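Local coordinates for protein beta-ketoacyl synthase (Pseudomonas aeruginosa, PDB 4CW4) that catalyses the condensation of acetyl-CoA with malonyl-ACP to acetoacetyl-ACP, the primer of fatty acid synthesis, and works as a homodimer, at residues 243-247 and 248-252; 254-257 and 258-262; 132-135 and 136-139; 98-101 and 102-105. One frame throughout, in Å; residues are numbered along the deposited sequence.

Contact 1: residues 243-247 and 248-252; sequences QSRLK and GHRVS
The imidazole of His249 lies over the backbone carbonyl of Ser244, on a Schellman motif that closes the 3-10 turn 245-247 following helix 238-243 in the ketosynthase fold. Ser244 O sits 3.9 Å above the ring plane and over its centre, while Ser244 OG comes within 3.6 Å of His249 CD2. A chi1 of 53° sets CG of His249 between its own backbone N and carbonyl carbon, folding the ring back over the turn although CB starts away from it. Two backbone bonds define the motif: an almost straight one from His249 N to Ser244 O at 3.0 Å, and one from Gly248 N to Arg245 O at 3.2 Å. Lys247 N also reaches Ser244 O, from the opposite face of the carbonyl plane. Gly248 takes a positive phi (93°) at the C' position.

A second pair, Arg245 and Arg250, lies side by side, pointing the same way, with guanidinium planes 77° apart and Arg245 NH2 3.8 Å from Arg250 NH1. These like charges are probably eased by Glu323 of the second subunit, which forms a salt bridge with Arg245 NE. Trp106 of that subunit adds a cation-pi contact to Arg245, placing the turn at the dimer interface. Ser244 OG bonds to Gly240 O. Water 3 lies in the plane of the His249 ring at its edge, joining ND1 to Lys247 O, 2.8 Å from the latter.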
loop_
_atom_site.group_PDB
_atom_site.type_symbol
_atom_site.label_atom_id
_atom_site.label_comp_id
_atom_site.label_asym_id
_atom_site.label_seq_id
_atom_site.Cartn_x
_atom_site.Cartn_y
_atom_site.Cartn_z
ATOM N N GLN A 243 -6.809 -11.355 -15.393
ATOM C CA GLN A 243 -7.606 -11.520 -16.611
ATOM C C GLN A 243 -7.068 -12.550 -17.580
ATOM O O GLN A 243 -7.814 -12.992 -18.437
ATOM C CB GLN A 243 -7.724 -10.181 -17.348
ATOM C CG GLN A 243 -8.395 -9.112 -16.526
ATOM C CD GLN A 243 -8.609 -7.833 -17.298
ATOM O OE1 GLN A 243 -7.924 -7.564 -18.291
ATOM N NE2 GLN A 243 -9.550 -7.026 -16.841
ATOM N N SER A 244 -5.802 -12.935 -17.474
ATOM C CA SER A 244 -5.204 -13.800 -18.507
ATOM C C SER A 244 -6.032 -15.063 -18.766
ATOM O O SER A 244 -6.372 -15.381 -19.926
ATOM C CB SER A 244 -3.762 -14.180 -18.130
ATOM O OG SER A 244 -2.891 -13.092 -18.374
ATOM N N ARG A 245 -6.376 -15.776 -17.690
ATOM C CA ARG A 245 -7.059 -17.050 -17.835
ATOM C C ARG A 245 -8.475 -16.881 -18.348
ATOM O O ARG A 245 -8.958 -17.734 -19.088
ATOM C CB ARG A 245 -7.027 -17.818 -16.508
ATOM C CG ARG A 245 -5.676 -18.443 -16.211
ATOM C CD ARG A 245 -5.399 -19.635 -17.099
ATOM N NE ARG A 245 -4.076 -20.186 -16.837
ATOM C CZ ARG A 245 -3.504 -21.149 -17.540
ATOM N NH1 ARG A 245 -4.140 -21.711 -18.551
ATOM N NH2 ARG A 245 -2.289 -21.555 -17.209
ATOM N N LEU A 246 -9.134 -15.782 -17.988
ATOM C CA LEU A 246 -10.458 -15.479 -18.557
ATOM C C LEU A 246 -10.410 -15.075 -20.027
ATOM O O LEU A 246 -11.442 -15.066 -20.695
ATOM C CB LEU A 246 -11.166 -14.417 -17.705
ATOM C CG LEU A 246 -11.582 -14.896 -16.314
ATOM C CD1 LEU A 246 -11.947 -13.720 -15.409
ATOM C CD2 LEU A 246 -12.732 -15.874 -16.430
ATOM N N LYS A 247 -9.220 -14.747 -20.527
ATOM C CA LYS A 247 -9.001 -14.467 -21.945
ATOM C C LYS A 247 -8.368 -15.655 -22.688
ATOM O O LYS A 247 -8.080 -15.567 -23.886
ATOM C CB LYS A 247 -8.092 -13.250 -22.084
ATOM C CG LYS A 247 -8.716 -11.958 -21.581
ATOM C CD LYS A 247 -7.774 -10.776 -21.805
ATOM C CE LYS A 247 -8.402 -9.443 -21.421
ATOM N NZ LYS A 247 -7.618 -8.295 -21.925
ATOM N N GLY A 248 -8.162 -16.773 -21.991
ATOM C CA GLY A 248 -7.629 -17.968 -22.625
ATOM C C GLY A 248 -6.143 -18.219 -22.616
ATOM O O GLY A 248 -5.667 -19.056 -23.372
ATOM N N HIS A 249 -5.387 -17.522 -21.769
ATOM C CA HIS A 249 -3.965 -17.819 -21.705
ATOM C C HIS A 249 -3.415 -17.738 -20.302
ATOM O O HIS A 249 -4.122 -17.408 -19.343
ATOM C CB HIS A 249 -3.146 -16.960 -22.656
ATOM C CG HIS A 249 -3.392 -15.500 -22.507
ATOM N ND1 HIS A 249 -4.266 -14.808 -23.323
ATOM C CD2 HIS A 249 -2.855 -14.582 -21.666
ATOM C CE1 HIS A 249 -4.275 -13.533 -22.971
ATOM N NE2 HIS A 249 -3.430 -13.371 -21.968
ATOM N N ARG A 250 -2.155 -18.127 -20.200
ATOM C CA ARG A 250 -1.492 -18.248 -18.923
ATOM C C ARG A 250 -1.020 -16.896 -18.422
ATOM O O ARG A 250 -0.780 -15.978 -19.201
ATOM C CB ARG A 250 -0.316 -19.215 -19.023
ATOM C CG ARG A 250 0.845 -18.719 -19.874
ATOM C CD ARG A 250 1.935 -19.797 -19.980
ATOM N NE ARG A 250 2.215 -20.406 -18.676
ATOM C CZ ARG A 250 1.720 -21.570 -18.251
ATOM N NH1 ARG A 250 0.918 -22.301 -19.023
ATOM N NH2 ARG A 250 2.035 -22.010 -17.041
ATOM N N VAL A 251 -0.902 -16.799 -17.100
ATOM C CA VAL A 251 -0.288 -15.646 -16.459
ATOM C C VAL A 251 1.224 -15.655 -16.712
ATOM O O VAL A 251 1.875 -16.703 -16.661
ATOM C CB VAL A 251 -0.570 -15.684 -14.947
ATOM C CG1 VAL A 251 0.120 -14.547 -14.222
ATOM C CG2 VAL A 251 -2.065 -15.666 -14.686
ATOM N N SER A 252 1.788 -14.483 -16.978
ATOM C CA SER A 252 3.219 -14.358 -17.250
ATOM C C SER A 252 3.996 -14.328 -15.948
ATOM O O SER A 252 3.420 -14.133 -14.880
ATOM C CB SER A 252 3.500 -13.075 -18.020
ATOM O OG SER A 252 3.609 -11.981 -17.126
HETATM O O HOH W 1 -0.397 -13.204 -19.929
HETATM O O HOH W 2 -4.099 -10.759 -20.194
HETATM O O HOH W 3 -5.758 -15.793 -25.343
#

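Contact 2: residues 254-257 and 258-262; sequences KQLP and LGFNS
With chi1 at -177°, Leu256 carries CG anti to its backbone N, and Phe260 at chi1 -73° swings its ring beside its own N, so that Leu256, on the short, weakly bonded helix 255-259, meets Phe260 just past residue 259. They cross obliquely: the CD2 methyl of Leu256 lies 3.4 Å from Phe260 CZ and equally near CE2, a close apolar contact at one end of the ring. Leu256 O is over one face, so the ring lies over the carbonyl oxygen of the residue whose methyl it touches.

The backbone bonds change spacing along this run. Leu258 N gives Lys254 O a regular i to i+4 bond of 3.0 Å at 160°. Gly259 N then divides its hydrogen between Leu256 O, an i to i+3 bond, and Gln255 O, a weak i to i+4 one.

Met230 of the second subunit packs on Phe260 and its Tyr325 on Leu256, placing this pair at the dimer interface of the ketosynthase fold. Gln232 of the same chain binds the carbonyl oxygens of Leu258 and Phe260. Past the glycine, a weak bond from Phe260 N to Pro257 O spans 3.4 Å, and Phe260 CD2 approaches that same oxygen to 3.2 Å.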
loop_
_atom_site.group_PDB
_atom_site.type_symbol
_atom_site.label_atom_id
_atom_site.label_comp_id
_atom_site.label_asym_id
_atom_site.label_seq_id
_atom_site.Cartn_x
_atom_site.Cartn_y
_atom_site.Cartn_z
ATOM N N LYS A 254 5.923 -12.081 -14.934
ATOM C CA LYS A 254 6.157 -10.714 -14.438
ATOM C C LYS A 254 4.887 -9.968 -13.988
ATOM O O LYS A 254 4.972 -8.950 -13.308
ATOM C CB LYS A 254 6.892 -9.893 -15.498
ATOM C CG LYS A 254 8.362 -10.250 -15.662
ATOM C CD LYS A 254 8.968 -9.456 -16.809
ATOM C CE LYS A 254 10.450 -9.747 -17.011
ATOM N NZ LYS A 254 10.975 -9.008 -18.200
ATOM N N GLN A 255 3.708 -10.475 -14.340
ATOM C CA GLN A 255 2.474 -9.741 -14.057
ATOM C C GLN A 255 2.243 -9.564 -12.556
ATOM O O GLN A 255 1.850 -8.483 -12.109
ATOM C CB GLN A 255 1.288 -10.428 -14.740
ATOM C CG GLN A 255 1.177 -10.025 -16.203
ATOM C CD GLN A 255 0.553 -11.072 -17.082
ATOM O OE1 GLN A 255 0.137 -12.142 -16.635
ATOM N NE2 GLN A 255 0.497 -10.775 -18.361
ATOM N N LEU A 256 2.495 -10.611 -11.770
ATOM C CA LEU A 256 2.297 -10.502 -10.332
ATOM C C LEU A 256 3.330 -9.530 -9.704
ATOM O O LEU A 256 2.929 -8.541 -9.095
ATOM C CB LEU A 256 2.284 -11.884 -9.643
ATOM C CG LEU A 256 1.998 -11.841 -8.128
ATOM C CD1 LEU A 256 1.193 -13.046 -7.603
ATOM C CD2 LEU A 256 3.297 -11.792 -7.387
ATOM N N PRO A 257 4.649 -9.787 -9.867
ATOM C CA PRO A 257 5.559 -8.890 -9.141
ATOM C C PRO A 257 5.467 -7.429 -9.587
ATOM O O PRO A 257 5.517 -6.547 -8.717
ATOM C CB PRO A 257 6.946 -9.502 -9.387
ATOM C CG PRO A 257 6.779 -10.389 -10.571
ATOM C CD PRO A 257 5.374 -10.890 -10.520
ATOM N N LEU A 258 5.259 -7.174 -10.879
ATOM C CA LEU A 258 5.239 -5.796 -11.342
ATOM C C LEU A 258 3.901 -5.098 -11.051
ATOM O O LEU A 258 3.784 -3.886 -11.189
ATOM C CB LEU A 258 5.595 -5.709 -12.827
ATOM C CG LEU A 258 7.002 -6.191 -13.206
ATOM C CD1 LEU A 258 7.284 -5.868 -14.681
ATOM C CD2 LEU A 258 8.060 -5.582 -12.312
ATOM N N GLY A 259 2.900 -5.850 -10.619
ATOM C CA GLY A 259 1.639 -5.253 -10.238
ATOM C C GLY A 259 1.595 -4.679 -8.837
ATOM O O GLY A 259 0.767 -3.807 -8.573
ATOM N N PHE A 260 2.469 -5.142 -7.944
ATOM C CA PHE A 260 2.408 -4.718 -6.544
ATOM C C PHE A 260 2.450 -3.202 -6.405
ATOM O O PHE A 260 3.218 -2.512 -7.093
ATOM C CB PHE A 260 3.570 -5.278 -5.737
ATOM C CG PHE A 260 3.458 -6.735 -5.456
ATOM C CD1 PHE A 260 2.415 -7.228 -4.689
ATOM C CD2 PHE A 260 4.356 -7.627 -5.980
ATOM C CE1 PHE A 260 2.294 -8.561 -4.437
ATOM C CE2 PHE A 260 4.223 -8.968 -5.720
ATOM C CZ PHE A 260 3.195 -9.427 -4.943
ATOM N N ASN A 261 1.657 -2.690 -5.470
ATOM C CA ASN A 261 1.544 -1.236 -5.289
ATOM C C ASN A 261 2.823 -0.570 -4.811
ATOM O O ASN A 261 2.931 0.651 -4.874
ATOM C CB ASN A 261 0.333 -0.867 -4.418
ATOM C CG ASN A 261 0.662 -0.779 -2.953
ATOM O OD1 ASN A 261 1.344 -1.632 -2.385
ATOM N ND2 ASN A 261 0.156 0.271 -2.324
ATOM N N SER A 262 3.786 -1.367 -4.348
ATOM C CA SER A 262 5.094 -0.834 -3.951
ATOM C C SER A 262 6.070 -0.645 -5.098
ATOM O O SER A 262 7.128 -0.046 -4.920
ATOM C CB SER A 262 5.742 -1.746 -2.910
ATOM O OG SER A 262 5.966 -3.047 -3.459
#

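Contact 3: residues 132-135 and 136-139; sequences PLPA and NWSI
Pro134 lays its ring across one face of the Trp137 indole, inside a type I beta turn running from Pro134 to Trp137 just ahead of strand 138-141. The overlap is a CH-pi contact: Pro134 CB stands 3.7 Å from the centroid of the five-membered ring and only 6° off its normal. Pro134 CG follows over the fusion bond and CD reaches toward CE3, so the three methylene carbons of the proline spread over both rings of the indole. At a chi1 of -67°, Trp137 holds CG beside its own backbone N, which brings the indole back over the first residue of the turn.

The backbone closes beneath this CH-pi contact. Trp137 N donates to Pro134 O at 3.2 Å, approaching from above the carbonyl plane, 54° out of it. Water 4 also lies between Pro134 O and Trp137 O, but at distances unusually short for hydrogen bonds, so this bridge carries little weight. Val149 and Ile151 of the neighbouring strand 147-151 touch Trp137, as do Cys155 and Phe157 of strand 155-163. The indole thus joins the proline turn to two strands of the beta-rich arm; the contact's centre lies about 52 Å from the centre of the chain.

Outside the turn, Leu133 approaches Ile139 on the surface, but this rests on one of two conformers of the leucine and is doubtful. The firmer evidence for apolar packing is the approach of Pro134 CG to Trp137 CE2, 3.6 Å apart.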
loop_
_atom_site.group_PDB
_atom_site.type_symbol
_atom_site.label_atom_id
_atom_site.label_comp_id
_atom_site.label_asym_id
_atom_site.label_seq_id
_atom_site.Cartn_x
_atom_site.Cartn_y
_atom_site.Cartn_z
ATOM N N PRO A 132 -12.912 -31.242 -18.423
ATOM C CA PRO A 132 -13.266 -32.445 -19.178
ATOM C C PRO A 132 -14.321 -32.050 -20.203
ATOM O O PRO A 132 -14.926 -30.983 -20.100
ATOM C CB PRO A 132 -13.843 -33.370 -18.109
ATOM C CG PRO A 132 -14.411 -32.461 -17.091
ATOM C CD PRO A 132 -13.476 -31.266 -17.065
ATOM N N LEU A 133 -14.534 -32.893 -21.210
ATOM C CA LEU A 133 -15.528 -32.586 -22.235
ATOM C C LEU A 133 -16.910 -32.575 -21.590
ATOM O O LEU A 133 -17.240 -33.493 -20.841
ATOM C CB LEU A 133 -15.493 -33.608 -23.377
ATOM C CG LEU A 133 -14.313 -33.545 -24.342
ATOM C CD1 LEU A 133 -14.238 -34.811 -25.190
ATOM C CD2 LEU A 133 -14.456 -32.320 -25.231
ATOM N N PRO A 134 -17.737 -31.561 -21.892
ATOM C CA PRO A 134 -19.081 -31.524 -21.310
ATOM C C PRO A 134 -19.818 -32.812 -21.648
ATOM O O PRO A 134 -19.764 -33.272 -22.781
ATOM C CB PRO A 134 -19.722 -30.302 -21.983
ATOM C CG PRO A 134 -18.566 -29.432 -22.376
ATOM C CD PRO A 134 -17.476 -30.386 -22.743
ATOM N N ALA A 135 -20.446 -33.433 -20.658
ATOM C CA ALA A 135 -20.915 -34.798 -20.833
ATOM C C ALA A 135 -21.981 -34.941 -21.915
ATOM O O ALA A 135 -22.123 -36.009 -22.511
ATOM C CB ALA A 135 -21.426 -35.352 -19.509
ATOM N N ASN A 136 -22.709 -33.860 -22.187
ATOM C CA ASN A 136 -23.848 -33.916 -23.081
ATOM C C ASN A 136 -23.426 -33.692 -24.529
ATOM O O ASN A 136 -24.186 -34.028 -25.428
ATOM C CB ASN A 136 -24.896 -32.882 -22.638
ATOM C CG ASN A 136 -26.292 -33.200 -23.123
ATOM O OD1 ASN A 136 -26.790 -32.597 -24.088
ATOM N ND2 ASN A 136 -26.943 -34.144 -22.456
ATOM N N TRP A 137 -22.222 -33.144 -24.754
ATOM C CA TRP A 137 -21.713 -32.906 -26.113
ATOM C C TRP A 137 -21.356 -34.216 -26.827
ATOM O O TRP A 137 -20.812 -35.140 -26.225
ATOM C CB TRP A 137 -20.472 -31.994 -26.111
ATOM C CG TRP A 137 -20.699 -30.571 -25.676
ATOM C CD1 TRP A 137 -21.802 -30.061 -25.064
ATOM C CD2 TRP A 137 -19.789 -29.469 -25.845
ATOM N NE1 TRP A 137 -21.638 -28.715 -24.832
ATOM C CE2 TRP A 137 -20.409 -28.327 -25.300
ATOM C CE3 TRP A 137 -18.512 -29.344 -26.399
ATOM C CZ2 TRP A 137 -19.794 -27.074 -25.299
ATOM C CZ3 TRP A 137 -17.908 -28.101 -26.403
ATOM C CH2 TRP A 137 -18.550 -26.983 -25.849
ATOM N N SER A 138 -21.667 -34.263 -28.118
ATOM C CA SER A 138 -21.250 -35.338 -29.010
ATOM C C SER A 138 -19.922 -34.988 -29.642
ATOM O O SER A 138 -19.729 -33.848 -30.041
ATOM C CB SER A 138 -22.244 -35.477 -30.181
ATOM O OG SER A 138 -23.532 -35.831 -29.756
ATOM N N ILE A 139 -19.038 -35.973 -29.778
ATOM C CA ILE A 139 -17.767 -35.803 -30.475
ATOM C C ILE A 139 -17.551 -36.973 -31.407
ATOM O O ILE A 139 -17.771 -38.130 -31.020
ATOM C CB ILE A 139 -16.566 -35.837 -29.513
ATOM C CG1 ILE A 139 -16.873 -35.076 -28.240
ATOM C CG2 ILE A 139 -15.324 -35.285 -30.199
ATOM C CD1 ILE A 139 -16.977 -33.574 -28.423
HETATM O O HOH W 4 -19.045 -35.204 -24.273
HETATM O O HOH W 5 -22.943 -37.423 -25.111
#

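Contact 4: residues 98-101 and 102-105; sequences YLDP and DAVH
Asp100 OD1 is gripped from two directions: the backbone N of Asp102 donates to it at 2.9 Å, and water 7 donates at 2.7 Å. The amide arrives above the carboxylate plane, 39° out of it. With chi1 at -177°, CG of Asp100 lies anti to the backbone N, which bends the carboxylate back over the following residues; a side-chain oxygen accepting from the amide two residues on is an Asx turn. It overlies a type I beta turn from Asp100 to Ala103, closed by a nearly straight bond of Ala103 N to Asp100 O at 2.8 Å.

Beside the polar loop, Leu99 and Val104 lie side by side, pointing the same way, with Leu99 CD1 4.2 Å from Val104 CG1. Pro319 of helix 319-327 touches both. At the start of strand 104-112, Ala103 and Val104 both face Arg163 in a classic beta bulge.

The carboxylate planes of Asp100 and Asp102 are 77° apart, OD1 of Asp100 standing 4.3 Å from OD2 of Asp102. Water 7 donates to both oxygens, and Lys168 and Arg93 form salt bridges with Asp102. This positive surrounding probably offsets the repulsion between the two acids, consistent with both remaining ionised.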
loop_
_atom_site.group_PDB
_atom_site.type_symbol
_atom_site.label_atom_id
_atom_site.label_comp_id
_atom_site.label_asym_id
_atom_site.label_seq_id
_atom_site.Cartn_x
_atom_site.Cartn_y
_atom_site.Cartn_z
ATOM N N TYR A 98 -5.475 5.271 -24.951
ATOM C CA TYR A 98 -5.944 4.607 -23.725
ATOM C C TYR A 98 -7.010 3.562 -24.005
ATOM O O TYR A 98 -6.860 2.391 -23.661
ATOM C CB TYR A 98 -6.505 5.635 -22.725
ATOM C CG TYR A 98 -5.487 6.677 -22.384
ATOM C CD1 TYR A 98 -4.544 6.451 -21.402
ATOM C CD2 TYR A 98 -5.435 7.862 -23.078
ATOM C CE1 TYR A 98 -3.574 7.389 -21.110
ATOM C CE2 TYR A 98 -4.480 8.805 -22.796
ATOM C CZ TYR A 98 -3.555 8.568 -21.819
ATOM O OH TYR A 98 -2.619 9.542 -21.592
ATOM N N LEU A 99 -8.109 4.016 -24.589
ATOM C CA LEU A 99 -9.283 3.181 -24.848
ATOM C C LEU A 99 -10.286 3.993 -25.651
ATOM O O LEU A 99 -10.155 5.220 -25.769
ATOM C CB LEU A 99 -9.936 2.731 -23.536
ATOM C CG LEU A 99 -10.273 3.857 -22.552
ATOM C CD1 LEU A 99 -11.749 4.228 -22.669
ATOM C CD2 LEU A 99 -9.914 3.496 -21.116
ATOM N N ASP A 100 -11.275 3.313 -26.217
ATOM C CA ASP A 100 -12.360 3.992 -26.879
ATOM C C ASP A 100 -13.538 3.995 -25.917
ATOM O O ASP A 100 -14.135 2.947 -25.676
ATOM C CB ASP A 100 -12.724 3.252 -28.169
ATOM C CG ASP A 100 -13.818 3.938 -28.967
ATOM O OD1 ASP A 100 -14.569 4.768 -28.418
ATOM O OD2 ASP A 100 -13.941 3.594 -30.161
ATOM N N PRO A 101 -13.924 5.175 -25.411
ATOM C CA PRO A 101 -14.962 5.151 -24.381
ATOM C C PRO A 101 -16.350 4.845 -24.934
ATOM O O PRO A 101 -17.282 4.756 -24.152
ATOM C CB PRO A 101 -14.881 6.564 -23.780
ATOM C CG PRO A 101 -14.409 7.388 -24.940
ATOM C CD PRO A 101 -13.407 6.541 -25.635
ATOM N N ASP A 102 -16.476 4.703 -26.254
ATOM C CA ASP A 102 -17.697 4.187 -26.857
ATOM C C ASP A 102 -17.583 2.720 -27.301
ATOM O O ASP A 102 -18.526 2.166 -27.865
ATOM C CB ASP A 102 -18.078 5.053 -28.055
ATOM C CG ASP A 102 -18.486 6.442 -27.645
ATOM O OD1 ASP A 102 -19.397 6.554 -26.786
ATOM O OD2 ASP A 102 -17.892 7.416 -28.157
ATOM N N ALA A 103 -16.442 2.088 -27.046
ATOM C CA ALA A 103 -16.242 0.715 -27.509
ATOM C C ALA A 103 -15.185 -0.010 -26.683
ATOM O O ALA A 103 -14.037 -0.211 -27.127
ATOM C CB ALA A 103 -15.880 0.692 -28.987
ATOM N N VAL A 104 -15.573 -0.401 -25.475
ATOM C CA VAL A 104 -14.688 -1.187 -24.616
ATOM C C VAL A 104 -15.110 -2.640 -24.676
ATOM O O VAL A 104 -16.295 -2.970 -24.648
ATOM C CB VAL A 104 -14.624 -0.655 -23.142
ATOM C CG1 VAL A 104 -14.083 0.764 -23.088
ATOM C CG2 VAL A 104 -15.960 -0.700 -22.466
ATOM N N HIS A 105 -14.118 -3.508 -24.759
ATOM C CA HIS A 105 -14.335 -4.934 -24.865
ATOM C C HIS A 105 -14.839 -5.543 -23.562
ATOM O O HIS A 105 -14.400 -5.173 -22.466
ATOM C CB HIS A 105 -13.037 -5.634 -25.278
ATOM C CG HIS A 105 -13.131 -7.130 -25.271
ATOM N ND1 HIS A 105 -12.773 -7.891 -24.179
ATOM C CD2 HIS A 105 -13.534 -8.004 -26.226
ATOM C CE1 HIS A 105 -12.972 -9.169 -24.450
ATOM N NE2 HIS A 105 -13.420 -9.264 -25.691
HETATM O O HOH W 6 -11.506 0.417 -26.061
HETATM O O HOH W 7 -15.361 7.289 -28.818
#

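From the N terminus, contact 4 comes first, closing the turn that starts strand 104-112; contact 3 follows, its turn starting strand 138-141 in the three-stranded sheet of the projecting arm. Contact 1 then rounds the loop after helix 238-243, and contact 2 lies on helix 255-259, on the way to helix 263-273. All four are in series, so none encloses or crosses another. Contacts 1 and 2 do touch, Ser244 OG packing 3.6 Å from Gln255 OE1, and both face the second subunit. Contact 4 approaches contact 1 to about 5 Å between nearest atoms, whereas contact 3 stays about 13 Å or more from the rest.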